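Local atomic coordinates of single-strand DNA-binding protein (Agrobacterium tumefaciens, PDB entry 3BTP), a protein that binds single-stranded DNA without regard to sequence and mediates nuclear uptake of the transferred T-DNA strand during plant transformation. Residues L164-I169 against Q193-V198; P261-K266 against T303-K308. One frame throughout, in Å; residues are numbered along the deposited sequence.

Contact 1: residues L164-I169 against Q193-V198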
loop_
_atom_site.group_PDB
_atom_site.type_symbol
_atom_site.label_atom_id
_atom_site.label_comp_id
_atom_site.label_asym_id
_atom_site.label_seq_id
_atom_site.Cartn_x
_atom_site.Cartn_y
_atom_site.Cartn_z
ATOM N N LEU A 164 0.289 -15.384 4.067
ATOM C CA LEU A 164 0.195 -13.926 4.150
ATOM C C LEU A 164 -1.158 -13.391 4.562
ATOM O O LEU A 164 -1.208 -12.467 5.286
ATOM C CB LEU A 164 0.640 -13.297 2.809
ATOM C CG LEU A 164 2.080 -13.649 2.355
ATOM C CD1 LEU A 164 2.379 -12.974 1.055
ATOM C CD2 LEU A 164 3.192 -13.359 3.331
ATOM N N ALA A 165 -2.261 -13.937 4.055
ATOM C CA ALA A 165 -3.560 -13.563 4.549
ATOM C C ALA A 165 -3.681 -13.754 6.042
ATOM O O ALA A 165 -4.281 -12.925 6.727
ATOM C CB ALA A 165 -4.775 -14.355 3.739
ATOM N N PHE A 166 -3.160 -14.878 6.551
ATOM C CA PHE A 166 -3.171 -15.162 7.983
ATOM C C PHE A 166 -2.417 -14.085 8.790
ATOM O O PHE A 166 -2.951 -13.515 9.750
ATOM C CB PHE A 166 -2.545 -16.530 8.239
ATOM C CG PHE A 166 -2.668 -16.986 9.711
ATOM C CD1 PHE A 166 -3.807 -17.619 10.188
ATOM C CD2 PHE A 166 -1.646 -16.807 10.583
ATOM C CE1 PHE A 166 -3.900 -17.992 11.540
ATOM C CE2 PHE A 166 -1.750 -17.187 11.905
ATOM C CZ PHE A 166 -2.879 -17.765 12.369
ATOM N N GLU A 167 -1.159 -13.822 8.433
ATOM C CA GLU A 167 -0.358 -12.825 9.180
ATOM C C GLU A 167 -0.893 -11.403 9.024
ATOM O O GLU A 167 -0.637 -10.545 9.880
ATOM C CB GLU A 167 1.155 -12.920 8.835
ATOM C CG GLU A 167 1.771 -14.201 9.513
ATOM C CD GLU A 167 1.630 -14.174 11.079
ATOM O OE1 GLU A 167 1.308 -13.094 11.649
ATOM O OE2 GLU A 167 1.869 -15.183 11.761
ATOM N N ARG A 168 -1.622 -11.142 7.957
ATOM C CA ARG A 168 -2.242 -9.822 7.760
ATOM C C ARG A 168 -3.381 -9.545 8.762
ATOM O O ARG A 168 -3.777 -8.390 8.960
ATOM C CB ARG A 168 -2.697 -9.658 6.287
ATOM C CG ARG A 168 -3.737 -8.557 5.960
ATOM C CD ARG A 168 -2.985 -7.319 5.597
ATOM N NE ARG A 168 -3.673 -6.004 5.472
ATOM C CZ ARG A 168 -3.961 -5.209 6.490
ATOM N NH1 ARG A 168 -3.814 -5.618 7.749
ATOM N NH2 ARG A 168 -4.430 -4.008 6.247
ATOM N N ILE A 169 -3.904 -10.578 9.420
ATOM C CA ILE A 169 -4.812 -10.319 10.542
ATOM C C ILE A 169 -4.043 -9.515 11.593
ATOM O O ILE A 169 -2.898 -9.864 11.981
ATOM C CB ILE A 169 -5.485 -11.575 11.142
ATOM C CG1 ILE A 169 -6.295 -12.397 10.065
ATOM C CG2 ILE A 169 -6.393 -11.135 12.354
ATOM C CD1 ILE A 169 -6.345 -14.034 10.262
ATOM N N GLN A 193 -2.949 -17.734 18.392
ATOM C CA GLN A 193 -4.244 -18.224 18.833
ATOM C C GLN A 193 -5.235 -17.137 18.521
ATOM O O GLN A 193 -6.323 -17.424 18.044
ATOM C CB GLN A 193 -4.279 -18.617 20.366
ATOM C CG GLN A 193 -3.572 -19.903 20.742
ATOM C CD GLN A 193 -3.559 -20.248 22.306
ATOM O OE1 GLN A 193 -3.536 -19.354 23.211
ATOM N NE2 GLN A 193 -3.576 -21.565 22.596
ATOM N N TYR A 194 -4.880 -15.881 18.769
ATOM C CA TYR A 194 -5.801 -14.790 18.360
ATOM C C TYR A 194 -6.131 -14.807 16.840
ATOM O O TYR A 194 -7.307 -14.749 16.434
ATOM C CB TYR A 194 -5.298 -13.389 18.766
ATOM C CG TYR A 194 -6.282 -12.326 18.252
ATOM C CD1 TYR A 194 -7.387 -11.941 19.015
ATOM C CD2 TYR A 194 -6.150 -11.785 16.952
ATOM C CE1 TYR A 194 -8.322 -10.956 18.539
ATOM C CE2 TYR A 194 -7.062 -10.822 16.448
ATOM C CZ TYR A 194 -8.146 -10.427 17.237
ATOM O OH TYR A 194 -9.038 -9.501 16.732
ATOM N N LYS A 195 -5.089 -14.826 15.989
ATOM C CA LYS A 195 -5.316 -14.863 14.510
ATOM C C LYS A 195 -6.023 -16.163 14.046
ATOM O O LYS A 195 -6.836 -16.128 13.120
ATOM C CB LYS A 195 -3.994 -14.614 13.744
ATOM C CG LYS A 195 -3.315 -13.256 14.047
ATOM C CD LYS A 195 -2.111 -13.018 13.136
ATOM C CE LYS A 195 -1.317 -11.880 13.611
ATOM N NZ LYS A 195 -0.454 -11.293 12.536
ATOM N N LEU A 196 -5.683 -17.303 14.677
ATOM C CA LEU A 196 -6.332 -18.622 14.395
ATOM C C LEU A 196 -7.852 -18.560 14.548
ATOM O O LEU A 196 -8.588 -19.088 13.697
ATOM C CB LEU A 196 -5.722 -19.762 15.244
ATOM C CG LEU A 196 -6.172 -21.206 14.978
ATOM C CD1 LEU A 196 -5.736 -21.673 13.547
ATOM C CD2 LEU A 196 -5.699 -22.230 16.070
ATOM N N GLU A 197 -8.354 -17.835 15.551
ATOM C CA GLU A 197 -9.816 -17.754 15.694
ATOM C C GLU A 197 -10.481 -16.850 14.670
ATOM O O GLU A 197 -11.536 -17.118 14.218
ATOM C CB GLU A 197 -10.225 -17.290 17.068
ATOM C CG GLU A 197 -9.229 -17.488 18.131
ATOM C CD GLU A 197 -9.911 -17.465 19.485
ATOM O OE1 GLU A 197 -10.466 -16.368 19.850
ATOM O OE2 GLU A 197 -9.930 -18.562 20.136
ATOM N N VAL A 198 -9.853 -15.739 14.322
ATOM C CA VAL A 198 -10.341 -14.900 13.237
ATOM C C VAL A 198 -10.329 -15.717 11.953
ATOM O O VAL A 198 -11.307 -15.747 11.223
ATOM C CB VAL A 198 -9.486 -13.637 13.147
ATOM C CG1 VAL A 198 -9.976 -12.733 12.047
ATOM C CG2 VAL A 198 -9.571 -12.942 14.524
#

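Contact 2: residues P261-K266 against T303-K308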
loop_
_atom_site.group_PDB
_atom_site.type_symbol
_atom_site.label_atom_id
_atom_site.label_comp_id
_atom_site.label_asym_id
_atom_site.label_seq_id
_atom_site.Cartn_x
_atom_site.Cartn_y
_atom_site.Cartn_z
ATOM N N PRO A 261 1.846 -16.554 -11.581
ATOM C CA PRO A 261 2.325 -15.645 -12.640
ATOM C C PRO A 261 2.295 -14.181 -12.186
ATOM O O PRO A 261 1.824 -13.869 -11.073
ATOM C CB PRO A 261 1.356 -15.880 -13.828
ATOM C CG PRO A 261 0.420 -16.924 -13.410
ATOM C CD PRO A 261 0.488 -17.048 -11.857
ATOM N N ASP A 262 2.845 -13.326 -13.028
ATOM C CA ASP A 262 3.073 -11.950 -12.769
ATOM C C ASP A 262 1.704 -11.214 -12.672
ATOM O O ASP A 262 1.532 -10.291 -11.864
ATOM C CB ASP A 262 3.831 -11.364 -13.980
ATOM C CG ASP A 262 5.153 -12.120 -14.321
ATOM O OD1 ASP A 262 5.733 -12.772 -13.445
ATOM O OD2 ASP A 262 5.638 -12.057 -15.488
ATOM N N ILE A 263 0.765 -11.592 -13.545
ATOM C CA ILE A 263 -0.399 -10.765 -13.872
ATOM C C ILE A 263 -1.599 -11.650 -13.693
ATOM O O ILE A 263 -1.631 -12.757 -14.172
ATOM C CB ILE A 263 -0.347 -10.199 -15.293
ATOM C CG1 ILE A 263 0.818 -9.194 -15.475
ATOM C CG2 ILE A 263 -1.638 -9.560 -15.662
ATOM C CD1 ILE A 263 1.202 -8.926 -16.921
ATOM N N LEU A 264 -2.584 -11.149 -12.968
ATOM C CA LEU A 264 -3.937 -11.748 -12.892
ATOM C C LEU A 264 -4.990 -10.754 -13.408
ATOM O O LEU A 264 -5.137 -9.673 -12.874
ATOM C CB LEU A 264 -4.237 -12.137 -11.416
ATOM C CG LEU A 264 -5.492 -12.976 -11.010
ATOM C CD1 LEU A 264 -5.364 -13.355 -9.521
ATOM C CD2 LEU A 264 -6.782 -12.224 -11.200
ATOM N N ILE A 265 -5.777 -11.146 -14.406
ATOM C CA ILE A 265 -6.842 -10.316 -14.941
ATOM C C ILE A 265 -8.139 -10.939 -14.448
ATOM O O ILE A 265 -8.352 -12.121 -14.576
ATOM C CB ILE A 265 -6.867 -10.393 -16.514
ATOM C CG1 ILE A 265 -5.455 -10.202 -17.139
ATOM C CG2 ILE A 265 -8.046 -9.520 -17.175
ATOM C CD1 ILE A 265 -4.900 -8.846 -17.023
ATOM N N LYS A 266 -9.034 -10.152 -13.895
ATOM C CA LYS A 266 -10.300 -10.702 -13.465
ATOM C C LYS A 266 -11.389 -9.914 -14.199
ATOM O O LYS A 266 -11.608 -8.746 -13.872
ATOM C CB LYS A 266 -10.478 -10.553 -11.969
ATOM C CG LYS A 266 -11.810 -11.190 -11.468
ATOM C CD LYS A 266 -11.818 -11.478 -9.933
ATOM C CE LYS A 266 -12.059 -10.273 -9.148
ATOM N NZ LYS A 266 -13.250 -9.362 -9.488
ATOM N N THR A 303 -12.981 -4.472 -15.660
ATOM C CA THR A 303 -11.957 -5.494 -15.460
ATOM C C THR A 303 -10.909 -5.088 -14.413
ATOM O O THR A 303 -10.487 -3.973 -14.378
ATOM C CB THR A 303 -11.259 -5.842 -16.810
ATOM O OG1 THR A 303 -12.272 -6.245 -17.728
ATOM C CG2 THR A 303 -10.323 -7.059 -16.673
ATOM N N GLU A 304 -10.514 -6.013 -13.553
ATOM C CA GLU A 304 -9.460 -5.740 -12.552
ATOM C C GLU A 304 -8.130 -6.341 -12.986
ATOM O O GLU A 304 -8.094 -7.407 -13.513
ATOM C CB GLU A 304 -9.880 -6.309 -11.216
ATOM C CG GLU A 304 -10.809 -5.371 -10.495
ATOM C CD GLU A 304 -11.424 -5.966 -9.207
ATOM O OE1 GLU A 304 -10.916 -6.992 -8.625
ATOM O OE2 GLU A 304 -12.427 -5.350 -8.771
ATOM N N ILE A 305 -7.040 -5.654 -12.743
ATOM C CA ILE A 305 -5.732 -6.212 -13.033
ATOM C C ILE A 305 -4.935 -6.214 -11.765
ATOM O O ILE A 305 -4.791 -5.182 -11.158
ATOM C CB ILE A 305 -4.916 -5.353 -14.107
ATOM C CG1 ILE A 305 -5.718 -5.168 -15.425
ATOM C CG2 ILE A 305 -3.548 -6.026 -14.389
ATOM C CD1 ILE A 305 -5.155 -4.087 -16.299
ATOM N N LYS A 306 -4.392 -7.381 -11.405
ATOM C CA LYS A 306 -3.469 -7.584 -10.298
ATOM C C LYS A 306 -2.084 -7.896 -10.796
ATOM O O LYS A 306 -1.872 -8.700 -11.719
ATOM C CB LYS A 306 -3.872 -8.789 -9.427
ATOM C CG LYS A 306 -5.341 -8.905 -9.303
ATOM C CD LYS A 306 -6.033 -7.644 -8.692
ATOM C CE LYS A 306 -7.582 -7.888 -8.710
ATOM N NZ LYS A 306 -8.378 -6.842 -7.975
ATOM N N LEU A 307 -1.151 -7.292 -10.084
ATOM C CA LEU A 307 0.274 -7.411 -10.369
ATOM C C LEU A 307 0.931 -8.011 -9.101
ATOM O O LEU A 307 0.780 -7.502 -7.983
ATOM C CB LEU A 307 0.775 -6.029 -10.710
ATOM C CG LEU A 307 0.715 -5.444 -12.122
ATOM C CD1 LEU A 307 0.061 -6.253 -13.180
ATOM C CD2 LEU A 307 0.152 -4.088 -12.085
ATOM N N LYS A 308 1.609 -9.119 -9.304
ATOM C CA LYS A 308 2.240 -9.867 -8.240
ATOM C C LYS A 308 3.441 -9.214 -7.574
ATOM O O LYS A 308 4.322 -8.650 -8.228
ATOM C CB LYS A 308 2.706 -11.195 -8.775
ATOM C CG LYS A 308 2.960 -12.066 -7.633
ATOM C CD LYS A 308 3.151 -13.498 -8.010
ATOM C CE LYS A 308 4.563 -13.883 -7.684
ATOM N NZ LYS A 308 4.410 -15.276 -7.087
#

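Contact 1: residues L164-I169 against Q193-V198
Lys195 reaches across from helix 186-206 to the backbone and carboxylate of segment 164-169. The polar part is a three-oxygen grip on NZ: a salt bridge to Glu167 OE1 at 2.7 Å, a hydrogen bond to the carbonyl Glu167 O at 2.8 Å, and a weak one from NZ to Ile169 O at 2.9 Å. The carboxylate oxygen is met nearly along its C-O axis, whereas the Glu167 carbonyl receives NZ 30° from its plane. Glu167 starts out pointing away from the partner helix; the bend of its chain at chi2 (-60°) brings OE1 back to the lysine, while the lysine itself runs extended beyond CG.

The apolar part flanks that chain. Lys195 CB sits over one face of the Phe166 ring in a CH-pi contact, 4.1 Å from the ring centroid, and Trp199 adds an edge-to-face ring contact to Phe166. Ile169 packs its CB against Lys195 CG at 4.0 Å, and its CG2 meets Val198 CG1 at 3.9 Å.

With a carboxylate and carbonyls around NZ, the buried lysine is probably held in its charged form, tying segment 164-169 to helix 186-206.

Contact 2: residues P261-K266 against T303-K308
The carboxylate of Glu304 is the flat group that gathers charge here: Lys266 NZ makes a weak salt bridge to its OE1 at 3.4 Å, while Lys306, two residues along the same strand as Glu304, brings NZ to OE1 from above the carboxylate plane at 2.6 Å, 48° out of it. Strands 263-266 and 304-308 are the central pair of a four-stranded antiparallel sheet, their short axes running at 164°. Arg153 also binds Glu304 OE1, and both lysines have further acidic partners, Asp115 for Lys266 and Asp316 for Lys306, so the like charges are probably well compensated.

Leu264 with Lys306 and Lys266 with Glu304 are hydrogen-bonded pairs. The bond from Lys306 N to Leu264 O, 2.8 Å, lies in the carbonyl plane and is almost straight at 178°.

Ile263, Ile265, Ile305 and Leu307 share the face packed against helix 288-299: Ile265 CD1 lies 4.1 Å from Ile305 CG2, and Ile263 CG1 rests 3.8 Å from Leu307 CD1. Leu264 is on the other face with the charged residues, its CB beside Lys306 CB. Against neighbouring strand 272-275, Asp262 and Ile263 both face Ser275, a classic beta bulge. Ile265 CG2 presses tightly on Thr303 CG2, 3.4 Å away.

Contacts 1 and 2 follow one another along the chain: contact 1, a helix and the loop after it against helix 186-206, closes before the strand pair 261-266/303-308 opens. Their centres lie 25 Å apart and their nearest atoms about 9 Å, without touching. One indirect link is that Leu164 of segment 164-169 packs on Ile313, in the loop just before strand 314-316, the strand next to 304-308 in the sheet of contact 2. Contact 1 is partly buried and lies near another protein chain, whereas contact 2 is a buried strand pair at the middle of its sheet. Arg168 of segment 164-169 makes a salt bridge to an acidic side chain of that other protein.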